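Long-range contacts in NRPS (Penicillium fellutanum, PDB 6NKI), which is a Rossmann-fold protein of the male sterility family that holds NADPH in its pocket: residues D246-R251 and W360-F365; W270-A275 and L373-T378; P94-A99 and F148-C153; A142-T147 and K207-Q212. All blocks are in the same frame, centred on the assembly; numbering follows the deposited sequence.

Interaction 1: residues D246-R251 and W360-F365. With NDP (NADPH dihydro-nicotinamide-adenine-dinucleotide phosphate), chain B.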
# COMPACT_ATOMS: atom_id res chain seq x y z
N ASP A 246 19.14 11.41 -8.13
CA ASP A 246 18.88 12.80 -8.57
C ASP A 246 17.47 13.27 -8.20
O ASP A 246 16.85 13.94 -9.02
CB ASP A 246 19.21 12.99 -10.05
CG ASP A 246 18.39 12.10 -10.97
OD1 ASP A 246 17.62 11.29 -10.45
OD2 ASP A 246 18.55 12.25 -12.19
N ASP A 247 16.98 12.90 -7.02
CA ASP A 247 15.61 13.33 -6.62
C ASP A 247 15.71 14.49 -5.63
O ASP A 247 16.40 14.36 -4.62
CB ASP A 247 14.82 12.15 -6.03
CG ASP A 247 13.41 12.51 -5.63
OD1 ASP A 247 12.61 12.85 -6.52
OD2 ASP A 247 13.12 12.45 -4.43
N LEU A 248 15.03 15.60 -5.92
CA LEU A 248 15.05 16.70 -4.96
C LEU A 248 15.01 16.20 -3.52
O LEU A 248 15.80 16.63 -2.68
CB LEU A 248 13.86 17.62 -5.21
CG LEU A 248 13.67 18.66 -4.12
CD1 LEU A 248 14.89 19.55 -3.93
CD2 LEU A 248 12.44 19.50 -4.43
N LEU A 249 14.10 15.27 -3.25
CA LEU A 249 13.89 14.79 -1.89
C LEU A 249 15.18 14.26 -1.28
O LEU A 249 15.65 14.75 -0.25
CB LEU A 249 12.80 13.70 -1.90
CG LEU A 249 12.25 13.26 -0.55
CD1 LEU A 249 11.45 14.39 0.07
CD2 LEU A 249 11.43 11.97 -0.67
N TRP A 250 15.80 13.28 -1.95
CA TRP A 250 16.95 12.61 -1.37
C TRP A 250 18.20 13.48 -1.40
O TRP A 250 19.14 13.23 -0.64
CB TRP A 250 17.22 11.29 -2.08
CG TRP A 250 16.07 10.40 -1.96
CD1 TRP A 250 15.29 9.92 -2.97
CD2 TRP A 250 15.49 9.94 -0.74
NE1 TRP A 250 14.28 9.14 -2.46
CE2 TRP A 250 14.37 9.14 -1.09
CE3 TRP A 250 15.81 10.10 0.61
CZ2 TRP A 250 13.58 8.52 -0.15
CZ3 TRP A 250 15.02 9.49 1.54
CH2 TRP A 250 13.92 8.69 1.16
N ARG A 251 18.25 14.45 -2.32
CA ARG A 251 19.36 15.40 -2.34
C ARG A 251 19.34 16.29 -1.09
O ARG A 251 20.39 16.62 -0.54
CB ARG A 251 19.30 16.24 -3.62
CG ARG A 251 19.78 15.56 -4.93
CD ARG A 251 19.45 16.45 -6.15
NE ARG A 251 19.88 15.87 -7.43
CZ ARG A 251 20.93 16.26 -8.15
NH1 ARG A 251 21.21 15.64 -9.29
NH2 ARG A 251 21.68 17.29 -7.77
N TRP A 360 23.40 22.40 -5.56
CA TRP A 360 23.70 23.55 -6.40
C TRP A 360 22.68 23.75 -7.52
O TRP A 360 22.37 24.90 -7.84
CB TRP A 360 25.12 23.42 -6.94
CG TRP A 360 25.64 24.57 -7.75
CD1 TRP A 360 25.73 25.88 -7.37
CD2 TRP A 360 26.19 24.49 -9.07
NE1 TRP A 360 26.28 26.63 -8.39
CE2 TRP A 360 26.57 25.80 -9.44
CE3 TRP A 360 26.39 23.45 -9.97
CZ2 TRP A 360 27.14 26.09 -10.68
CZ3 TRP A 360 26.95 23.73 -11.20
CH2 TRP A 360 27.32 25.04 -11.54
N PRO A 361 22.19 22.68 -8.18
CA PRO A 361 21.13 22.82 -9.17
C PRO A 361 19.78 23.28 -8.61
O PRO A 361 19.09 24.02 -9.28
CB PRO A 361 21.04 21.41 -9.76
CG PRO A 361 22.39 20.81 -9.46
CD PRO A 361 22.71 21.33 -8.08
N LEU A 362 19.42 22.82 -7.41
CA LEU A 362 18.08 23.07 -6.81
C LEU A 362 18.01 24.30 -5.89
O LEU A 362 16.91 24.57 -5.38
CB LEU A 362 17.68 21.83 -6.00
CG LEU A 362 17.47 20.53 -6.76
CD1 LEU A 362 17.23 19.37 -5.82
CD2 LEU A 362 16.33 20.66 -7.76
N MET A 363 19.08 25.07 -5.74
CA MET A 363 19.06 26.17 -4.73
C MET A 363 17.94 27.18 -4.98
O MET A 363 17.42 27.72 -3.99
CB MET A 363 20.41 26.89 -4.68
CG MET A 363 21.49 26.04 -4.09
SD MET A 363 21.17 25.75 -2.35
CE MET A 363 22.59 24.75 -1.94
N GLY A 364 17.62 27.48 -6.23
CA GLY A 364 16.57 28.44 -6.53
C GLY A 364 15.24 28.04 -5.90
O GLY A 364 14.52 28.89 -5.36
N PHE A 365 14.91 26.75 -5.97
CA PHE A 365 13.66 26.27 -5.37
C PHE A 365 13.63 26.56 -3.88
O PHE A 365 12.73 27.24 -3.38
CB PHE A 365 13.50 24.76 -5.63
CG PHE A 365 12.16 24.20 -5.19
CD1 PHE A 365 11.06 24.31 -6.02
CD2 PHE A 365 12.01 23.58 -3.96
CE1 PHE A 365 9.83 23.80 -5.63
CE2 PHE A 365 10.78 23.07 -3.57
CZ PHE A 365 9.69 23.18 -4.40
PA NDP B . 14.54 12.02 -15.45
O1A NDP B . 14.36 13.50 -15.25
O2A NDP B . 15.76 11.52 -16.18
O5B NDP B . 13.17 11.26 -16.07
C5B NDP B . 12.67 12.03 -17.12
C4B NDP B . 12.38 11.13 -18.31
O4B NDP B . 12.14 11.98 -19.47
C3B NDP B . 13.55 10.20 -18.59
O3B NDP B . 13.05 8.98 -19.04
C2B NDP B . 14.31 10.87 -19.79
O2B NDP B . 14.93 9.99 -20.63
C1B NDP B . 13.07 11.59 -20.50
N9A NDP B . 13.48 12.81 -21.28
C8A NDP B . 14.05 14.02 -20.81
N7A NDP B . 14.30 14.91 -21.81
C5A NDP B . 13.88 14.24 -22.98
C6A NDP B . 13.87 14.62 -24.34
N6A NDP B . 14.34 15.85 -24.74
N1A NDP B . 13.41 13.77 -25.31
C2A NDP B . 12.96 12.56 -24.85
N3A NDP B . 12.90 12.06 -23.62
C4A NDP B . 13.37 12.94 -22.67
O3 NDP B . 14.64 11.37 -13.90
PN NDP B . 13.61 12.11 -12.89
O1N NDP B . 13.56 11.36 -11.62
O2N NDP B . 13.81 13.61 -12.90
O5D NDP B . 11.86 11.98 -13.47
C5D NDP B . 11.41 10.64 -13.66
C4D NDP B . 9.88 10.44 -13.20
O4D NDP B . 9.75 10.63 -11.78
C3D NDP B . 8.92 11.46 -13.87
O3D NDP B . 7.94 10.75 -14.60
C2D NDP B . 8.24 12.27 -12.72
O2D NDP B . 6.82 12.28 -12.80
C1D NDP B . 8.59 11.48 -11.49
N1N NDP B . 9.05 12.32 -10.28
C2N NDP B . 9.90 11.67 -9.44
C3N NDP B . 10.44 12.25 -8.36
C7N NDP B . 11.23 11.31 -7.60
O7N NDP B . 11.99 10.47 -8.07
N7N NDP B . 10.96 11.31 -6.27
C4N NDP B . 10.18 13.72 -7.97
C5N NDP B . 9.12 14.33 -8.85
C6N NDP B . 8.61 13.66 -9.93
P2B NDP B . 16.78 9.87 -20.40
O1X NDP B . 17.07 8.74 -21.34
O2X NDP B . 17.28 11.26 -20.80
O3X NDP B . 16.76 9.55 -18.93

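Interaction 2: residues W270-A275 and L373-T378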
# COMPACT_ATOMS: atom_id res chain seq x y z
N TRP A 270 2.63 19.31 5.19
CA TRP A 270 2.36 18.06 4.50
C TRP A 270 3.31 17.87 3.32
O TRP A 270 3.56 18.81 2.56
CB TRP A 270 0.91 18.01 4.01
CG TRP A 270 0.64 16.71 3.40
CD1 TRP A 270 0.78 16.38 2.09
CD2 TRP A 270 0.19 15.55 4.07
NE1 TRP A 270 0.46 15.07 1.90
CE2 TRP A 270 0.08 14.53 3.10
CE3 TRP A 270 -0.14 15.25 5.39
CZ2 TRP A 270 -0.35 13.25 3.41
CZ3 TRP A 270 -0.57 13.97 5.70
CH2 TRP A 270 -0.66 12.99 4.72
N LEU A 271 3.81 16.64 3.17
CA LEU A 271 4.76 16.25 2.13
C LEU A 271 4.11 15.20 1.23
O LEU A 271 3.73 14.12 1.70
CB LEU A 271 6.04 15.68 2.75
CG LEU A 271 7.21 15.29 1.85
CD1 LEU A 271 7.90 16.55 1.33
CD2 LEU A 271 8.21 14.33 2.51
N PHE A 272 4.02 15.48 -0.07
CA PHE A 272 3.41 14.55 -1.02
C PHE A 272 4.45 13.56 -1.51
O PHE A 272 5.24 13.86 -2.41
CB PHE A 272 2.78 15.29 -2.20
CG PHE A 272 1.57 16.11 -1.84
CD1 PHE A 272 0.34 15.49 -1.61
CD2 PHE A 272 1.64 17.50 -1.78
CE1 PHE A 272 -0.78 16.23 -1.28
CE2 PHE A 272 0.52 18.25 -1.46
CZ PHE A 272 -0.69 17.60 -1.21
N VAL A 273 4.43 12.35 -0.97
CA VAL A 273 5.33 11.29 -1.39
C VAL A 273 4.60 9.93 -1.36
O VAL A 273 3.72 9.69 -0.53
CB VAL A 273 6.62 11.32 -0.51
CG1 VAL A 273 6.27 11.10 0.93
CG2 VAL A 273 7.61 10.28 -0.93
N ALA A 274 4.98 9.06 -2.30
CA ALA A 274 4.29 7.79 -2.53
C ALA A 274 5.26 6.76 -3.07
O ALA A 274 6.25 7.09 -3.72
CB ALA A 274 3.11 7.94 -3.50
N ALA A 275 5.02 5.51 -2.73
CA ALA A 275 5.86 4.51 -3.35
C ALA A 275 5.47 4.42 -4.81
O ALA A 275 4.34 4.76 -5.19
CB ALA A 275 5.71 3.16 -2.66
N LEU A 373 10.74 21.53 2.34
CA LEU A 373 9.98 20.59 1.54
C LEU A 373 8.51 20.62 1.95
O LEU A 373 8.14 21.20 2.98
CB LEU A 373 10.52 19.17 1.73
CG LEU A 373 11.96 18.93 1.32
CD1 LEU A 373 12.39 17.51 1.66
CD2 LEU A 373 12.11 19.23 -0.17
N GLY A 374 7.65 19.99 1.17
CA GLY A 374 6.28 19.89 1.61
C GLY A 374 5.56 21.23 1.70
O GLY A 374 6.07 22.28 1.37
N VAL A 375 4.32 21.15 2.20
CA VAL A 375 3.28 22.13 1.92
C VAL A 375 2.42 22.35 3.16
O VAL A 375 2.14 21.40 3.91
CB VAL A 375 2.40 21.65 0.73
CG1 VAL A 375 1.15 22.49 0.55
CG2 VAL A 375 3.20 21.65 -0.57
N ALA A 376 2.00 23.59 3.37
CA ALA A 376 1.07 23.89 4.45
C ALA A 376 -0.23 23.12 4.28
O ALA A 376 -0.71 22.97 3.15
CB ALA A 376 0.78 25.39 4.51
N PRO A 377 -0.83 22.61 5.36
CA PRO A 377 -2.09 21.88 5.22
C PRO A 377 -3.28 22.78 4.92
O PRO A 377 -4.37 22.27 4.66
CB PRO A 377 -2.25 21.19 6.58
CG PRO A 377 -1.58 22.14 7.53
CD PRO A 377 -0.41 22.75 6.77
N THR A 378 -3.09 24.10 4.96
CA THR A 378 -4.12 25.07 4.58
C THR A 378 -3.94 25.57 3.15
O THR A 378 -4.68 26.47 2.73
CB THR A 378 -4.11 26.26 5.54
OG1 THR A 378 -2.86 26.96 5.42
CG2 THR A 378 -4.29 25.78 6.97

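Interaction 3: residues P94-A99 and F148-C153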
# COMPACT_ATOMS: atom_id res chain seq x y z
N PRO A 94 9.36 17.28 -33.85
CA PRO A 94 8.01 16.95 -34.31
C PRO A 94 7.84 15.45 -34.44
O PRO A 94 8.77 14.73 -34.81
CB PRO A 94 7.93 17.64 -35.68
CG PRO A 94 8.96 18.70 -35.64
CD PRO A 94 10.08 18.13 -34.82
N HIS A 95 6.64 15.00 -34.08
CA HIS A 95 6.30 13.56 -34.21
C HIS A 95 7.06 12.76 -33.15
O HIS A 95 7.27 11.57 -33.39
CB HIS A 95 6.65 13.13 -35.64
CG HIS A 95 5.54 13.36 -36.60
ND1 HIS A 95 5.36 12.58 -37.72
CD2 HIS A 95 4.50 14.22 -36.57
CE1 HIS A 95 4.28 12.98 -38.36
NE2 HIS A 95 3.74 13.98 -37.68
N LEU A 96 7.57 13.46 -32.13
CA LEU A 96 8.35 12.96 -30.95
C LEU A 96 9.75 12.50 -31.37
O LEU A 96 10.42 11.87 -30.54
CB LEU A 96 7.59 11.84 -30.22
CG LEU A 96 6.13 12.13 -29.88
CD1 LEU A 96 5.38 10.84 -29.62
CD2 LEU A 96 6.02 13.05 -28.69
N GLY A 97 10.21 12.90 -32.56
CA GLY A 97 11.52 12.46 -33.08
C GLY A 97 11.39 11.11 -33.77
O GLY A 97 12.43 10.53 -34.11
N LEU A 98 10.17 10.64 -33.97
CA LEU A 98 9.93 9.31 -34.59
C LEU A 98 9.97 9.35 -36.11
O LEU A 98 9.81 10.43 -36.70
CB LEU A 98 8.60 8.74 -34.11
CG LEU A 98 8.60 8.17 -32.69
CD1 LEU A 98 7.18 7.91 -32.22
CD2 LEU A 98 9.42 6.89 -32.64
N ALA A 99 10.20 8.18 -36.71
CA ALA A 99 10.19 7.99 -38.17
C ALA A 99 8.73 7.88 -38.63
O ALA A 99 7.86 7.60 -37.78
CB ALA A 99 10.97 6.75 -38.52
N PHE A 148 0.42 17.29 -28.01
CA PHE A 148 -0.33 17.66 -29.20
C PHE A 148 -0.18 16.62 -30.29
O PHE A 148 -1.17 16.19 -30.91
CB PHE A 148 0.16 19.03 -29.69
CG PHE A 148 -0.58 19.56 -30.90
CD1 PHE A 148 -1.84 20.14 -30.77
CD2 PHE A 148 -0.02 19.47 -32.16
CE1 PHE A 148 -2.51 20.61 -31.87
CE2 PHE A 148 -0.68 19.95 -33.27
CZ PHE A 148 -1.93 20.52 -33.12
N ASP A 149 1.06 16.19 -30.55
CA ASP A 149 1.28 15.12 -31.52
C ASP A 149 0.46 13.88 -31.18
O ASP A 149 -0.06 13.21 -32.07
CB ASP A 149 2.77 14.79 -31.59
CG ASP A 149 3.62 15.92 -32.17
OD1 ASP A 149 3.11 16.65 -33.05
OD2 ASP A 149 4.78 16.08 -31.73
N ILE A 150 0.31 13.60 -29.86
CA ILE A 150 -0.31 12.36 -29.37
C ILE A 150 -1.82 12.34 -29.63
O ILE A 150 -2.37 11.30 -30.02
CB ILE A 150 0.03 12.14 -27.87
CG1 ILE A 150 1.36 11.41 -27.70
CG2 ILE A 150 -1.06 11.40 -27.11
CD1 ILE A 150 1.85 11.48 -26.32
N LEU A 151 -2.52 13.46 -29.40
CA LEU A 151 -3.94 13.48 -29.74
C LEU A 151 -4.16 13.37 -31.25
O LEU A 151 -5.12 12.74 -31.69
CB LEU A 151 -4.61 14.74 -29.21
CG LEU A 151 -4.63 14.90 -27.69
CD1 LEU A 151 -5.49 16.12 -27.41
CD2 LEU A 151 -5.15 13.63 -27.00
N GLN A 152 -3.29 13.99 -32.04
CA GLN A 152 -3.30 13.73 -33.48
C GLN A 152 -3.27 12.24 -33.74
O GLN A 152 -3.95 11.74 -34.65
CB GLN A 152 -2.10 14.37 -34.17
CG GLN A 152 -2.13 15.88 -34.34
CD GLN A 152 -0.85 16.37 -34.97
OE1 GLN A 152 0.11 15.62 -35.13
NE2 GLN A 152 -0.83 17.64 -35.35
N CYS A 153 -2.50 11.51 -32.95
CA CYS A 153 -2.24 10.12 -33.25
C CYS A 153 -3.46 9.26 -32.93
O CYS A 153 -3.83 8.38 -33.72
CB CYS A 153 -1.00 9.68 -32.47
SG CYS A 153 -0.15 8.22 -33.08

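Interaction 4: residues A142-T147 and K207-Q212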
# COMPACT_ATOMS: atom_id res chain seq x y z
N ALA A 142 9.06 19.65 -26.02
CA ALA A 142 9.34 18.33 -25.48
C ALA A 142 8.17 17.83 -24.64
O ALA A 142 7.78 16.66 -24.74
CB ALA A 142 10.63 18.37 -24.67
N ASN A 143 7.55 18.70 -23.85
CA ASN A 143 6.43 18.26 -23.04
C ASN A 143 5.11 18.41 -23.79
O ASN A 143 4.36 17.44 -23.96
CB ASN A 143 6.41 19.01 -21.70
CG ASN A 143 7.64 18.71 -20.87
OD1 ASN A 143 8.32 17.71 -21.09
ND2 ASN A 143 7.89 19.53 -19.86
N VAL A 144 4.80 19.61 -24.28
CA VAL A 144 3.44 19.89 -24.72
C VAL A 144 3.19 19.58 -26.20
O VAL A 144 2.08 19.19 -26.57
CB VAL A 144 3.08 21.35 -24.41
CG1 VAL A 144 1.60 21.64 -24.72
CG2 VAL A 144 3.43 21.70 -22.98
N ARG A 145 4.19 19.75 -27.06
CA ARG A 145 4.04 19.40 -28.48
C ARG A 145 3.85 17.90 -28.63
O ARG A 145 3.00 17.44 -29.40
CB ARG A 145 5.26 19.87 -29.26
CG ARG A 145 5.32 19.55 -30.75
CD ARG A 145 4.55 20.54 -31.60
NE ARG A 145 4.83 20.28 -33.02
CZ ARG A 145 4.31 20.96 -34.04
NH1 ARG A 145 3.48 21.97 -33.82
NH2 ARG A 145 4.63 20.63 -35.28
N SER A 146 4.68 17.13 -27.92
CA SER A 146 4.54 15.70 -27.77
C SER A 146 3.09 15.34 -27.44
O SER A 146 2.52 14.43 -28.05
CB SER A 146 5.53 15.22 -26.69
OG SER A 146 5.32 15.86 -25.45
N THR A 147 2.47 16.09 -26.52
CA THR A 147 1.08 15.83 -26.17
C THR A 147 0.16 16.16 -27.34
O THR A 147 -0.76 15.39 -27.66
CB THR A 147 0.68 16.64 -24.91
OG1 THR A 147 1.58 16.34 -23.82
CG2 THR A 147 -0.75 16.32 -24.47
N LYS A 207 3.20 20.78 -17.65
CA LYS A 207 2.33 19.64 -17.35
C LYS A 207 0.88 20.08 -17.35
O LYS A 207 0.03 19.48 -18.02
CB LYS A 207 2.70 19.01 -16.00
CG LYS A 207 4.18 18.66 -15.83
CD LYS A 207 4.68 17.54 -16.74
CE LYS A 207 4.31 16.18 -16.21
NZ LYS A 207 4.90 15.04 -16.98
N PHE A 208 0.58 21.15 -16.60
CA PHE A 208 -0.74 21.77 -16.68
C PHE A 208 -1.09 22.14 -18.11
O PHE A 208 -2.23 21.94 -18.55
CB PHE A 208 -0.80 23.02 -15.80
CG PHE A 208 -2.10 23.79 -15.92
CD1 PHE A 208 -3.21 23.43 -15.17
CD2 PHE A 208 -2.21 24.85 -16.83
CE1 PHE A 208 -4.40 24.13 -15.29
CE2 PHE A 208 -3.40 25.55 -16.96
CZ PHE A 208 -4.50 25.19 -16.19
N ALA A 209 -0.14 22.71 -18.85
CA ALA A 209 -0.41 23.11 -20.23
C ALA A 209 -0.87 21.93 -21.06
O ALA A 209 -1.86 22.02 -21.80
CB ALA A 209 0.84 23.75 -20.85
N SER A 210 -0.16 20.80 -20.96
CA SER A 210 -0.61 19.59 -21.65
C SER A 210 -1.93 19.08 -21.06
O SER A 210 -2.71 18.41 -21.75
CB SER A 210 0.47 18.50 -21.56
OG SER A 210 1.68 18.90 -22.17
N GLU A 211 -2.18 19.39 -19.79
CA GLU A 211 -3.38 18.92 -19.12
C GLU A 211 -4.62 19.66 -19.62
O GLU A 211 -5.63 19.04 -19.98
CB GLU A 211 -3.19 19.05 -17.61
CG GLU A 211 -4.32 18.59 -16.71
CD GLU A 211 -3.86 18.40 -15.27
OE1 GLU A 211 -2.65 18.56 -14.99
OE2 GLU A 211 -4.71 18.09 -14.41
N GLN A 212 -4.55 21.00 -19.67
CA GLN A 212 -5.68 21.79 -20.15
C GLN A 212 -5.95 21.54 -21.63
O GLN A 212 -7.07 21.75 -22.12
CB GLN A 212 -5.42 23.27 -19.89
CG GLN A 212 -6.57 24.14 -20.29
CD GLN A 212 -7.85 23.75 -19.59
OE1 GLN A 212 -7.85 23.45 -18.39
NE2 GLN A 212 -8.95 23.73 -20.33

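Interaction 1: residues D246-R251 and W360-F365
Leu248 swings its CG anti to the backbone N (chi1 170°), while Leu362 has CG anti to its carbonyl carbon (chi1 -65°), and the two leucines meet between the segments. Leu362 CD1 pushes in at the base of Leu248, 3.6 Å from Leu248 CA and 3.8 Å from Leu248 CB. The separation modelled between the two CD1 methyls is too small to be real, so that detail is doubtful. The other branch of Leu248 goes elsewhere: CD2 sits 4.0 Å from CE2 of Phe365, approaching the ring obliquely. All of this happens at the first turn of helix 248-259, where Asp247 is the N-cap residue; its capping bond to the amide of Leu249 is weak and rests on a carboxylate whose place is uncertain. Asp247 also belongs to the NADPH pocket, but it is built too close to the carboxamide of the ligand for any bond to be read there. One turn on, Arg251 extends from CG to NE and crosses Leu362 and Pro361 at about a right angle. Its CD packs 3.7 Å from Leu362 CD1, and its NH2 passes 4.0 Å from Pro361 CG. That same NH2 is hydrogen-bonded to the carbonyl oxygen of Pro358, just before the second segment. Leu248 and Leu249 both touch Phe233 of strand 233-235.

Interaction 2: residues W270-A275 and L373-T378
Trp270 and Val375 pair their backbones, and the tryptophan side chain is a good one to follow outward. Its CB lies 3.6 Å from Val375 O, the acceptor of the amide of Trp270 itself. From there CG turns anti to the backbone N (chi1 -176°), which carries the indole away from residues 373-378 and along its own strand. CD1 ends up 3.6 Å above the plane of the Phe272 ring, over its centre, and the indole goes on to pack against Val383, Pro384 and Gln387. The Phe272 ring, covered on that face, presents its edge to the loop: Val375 CG2 lies near the ring plane, 4.4 Å from CE2. The backbone bonds run both ways, Trp270 N to Val375 O nearly straight and Val375 N to Trp270 O more bent, although both are modelled too short for their lengths to be trusted. Next to them Gly374 takes a positive phi (65°), and having no side chain it lets its CA come within 4.0 Å of the CA of Leu271. Leu271 reaches around with CD1, 3.5 Å from Gly374 N and 3.7 Å from Leu373 CB. The result is a single antiparallel bridge, a hydrogen-bonded pair, joining a loop to the start of strand 270-275, the middle strand of the small mixed sheet with 233-235 and 316-318.

Interaction 3: residues P94-A99 and F148-C153
A loop that follows strand 84-88 of the Rossmann sheet is met here by helix 136-156, through a carboxylate that receives a backbone amide: Asp149 on the helix and His95 in the loop. OD2 of Asp149 accepts from His95 N at 3.2 Å, a weak bond with an N-H...O angle of 140°. The aspartate gets there with CG anti to its carbonyl carbon (chi1 -67°), its CB already pointing at the loop. The next amide, Leu96 N, lies near OD2 but at 3.8 Å, too far to count as a second bond. The other oxygen, OD1, lies near the plane of the His95 imidazole at its edge, 4.5 Å from CD2. With NE2 of His95 5.4 Å from OD1 of Asp149, the two ionisable groups do not touch, and any attraction would depend on the histidine being protonated. Trp103 of helix 100-103 joins in, meeting the His95 ring and touching Asp149. Leu96 CD1 makes a looser apolar approach to Ile150 CG1, at 4.5 Å. Ile150 continues inward to Ile123 and His125, so the packing reaches the sheet. His95, Leu96 and Gly97 all have positive phi, and the loop is held in two overlapping turns by Gly97 N to Pro94 O and Leu98 N to His95 O. The contact ties a strand-to-helix connection of the Rossmann fold to the helix that follows strand 122-125.

Interaction 4: residues A142-T147 and K207-Q212
The polar part centres on Thr147 and Ser210, whose hydroxyls meet between two nearly parallel helices. Thr147 OG1 and Ser210 OG are 3.0 Å apart; each oxygen stands anti to its own carbonyl carbon (chi1 -56° for Thr147, -60° for Ser210), and each CB already points across the gap. Ser210 OG also has a weak hydrogen bond with the carbonyl oxygen of Thr206. On its own helix Thr147 OG1 donates to Asn143 O, one turn back, although the position of that carbonyl is less sure. These buried hydroxyls thus appear to be engaged within the helices as well as between them. A further polar link comes from Asn143 ND2, bonded to Thr206 OG1 just ahead of the second segment. The apolar part is made by small side chains. Val144 brings CG2 to 3.9 Å from Ala209 CB, while the Thr147 methyl CG2 lies 3.8 Å from Ser210 CB. Leu213, further along the second helix, packs on both Val144 and Thr147, and Tyr165 of strand 162-166 touches Thr147 and Ser210 from the sheet. The backbone geometry fits this: the axes of 142-147 and 207-212 come within 8.8 Å at 15°, with the CA atoms of Val144 and Ser210 only 5.1 Å apart. Helices 136-156 and 202-220 follow the adjacent strands 122-125 and 162-166 of the parallel sheet, and such side-by-side, nearly parallel packing is that of successive beta-alpha-beta units in a Rossmann fold.

In the fold
Interactions 3 and 4 share helix 136-156, with centres 12 Å apart, and both are buried beside the large parallel sheet. Their chemistry is partly polar: a carboxylate takes a loop amide in one, and two hydroxyls meet between helices in the other. Interactions 1 and 2 belong to the other part of the chain, where residues 360-378 fold back on helix 248-259 and strand 270-275. Interaction 1 is a mainly apolar surface contact with no hydrogen bond across it, whereas the partly buried interaction 2 depends on paired backbones. These two touch mainly through Leu249, which packs against Leu373 and Leu271. Some 34 Å separates the centres of interactions 2 and 3.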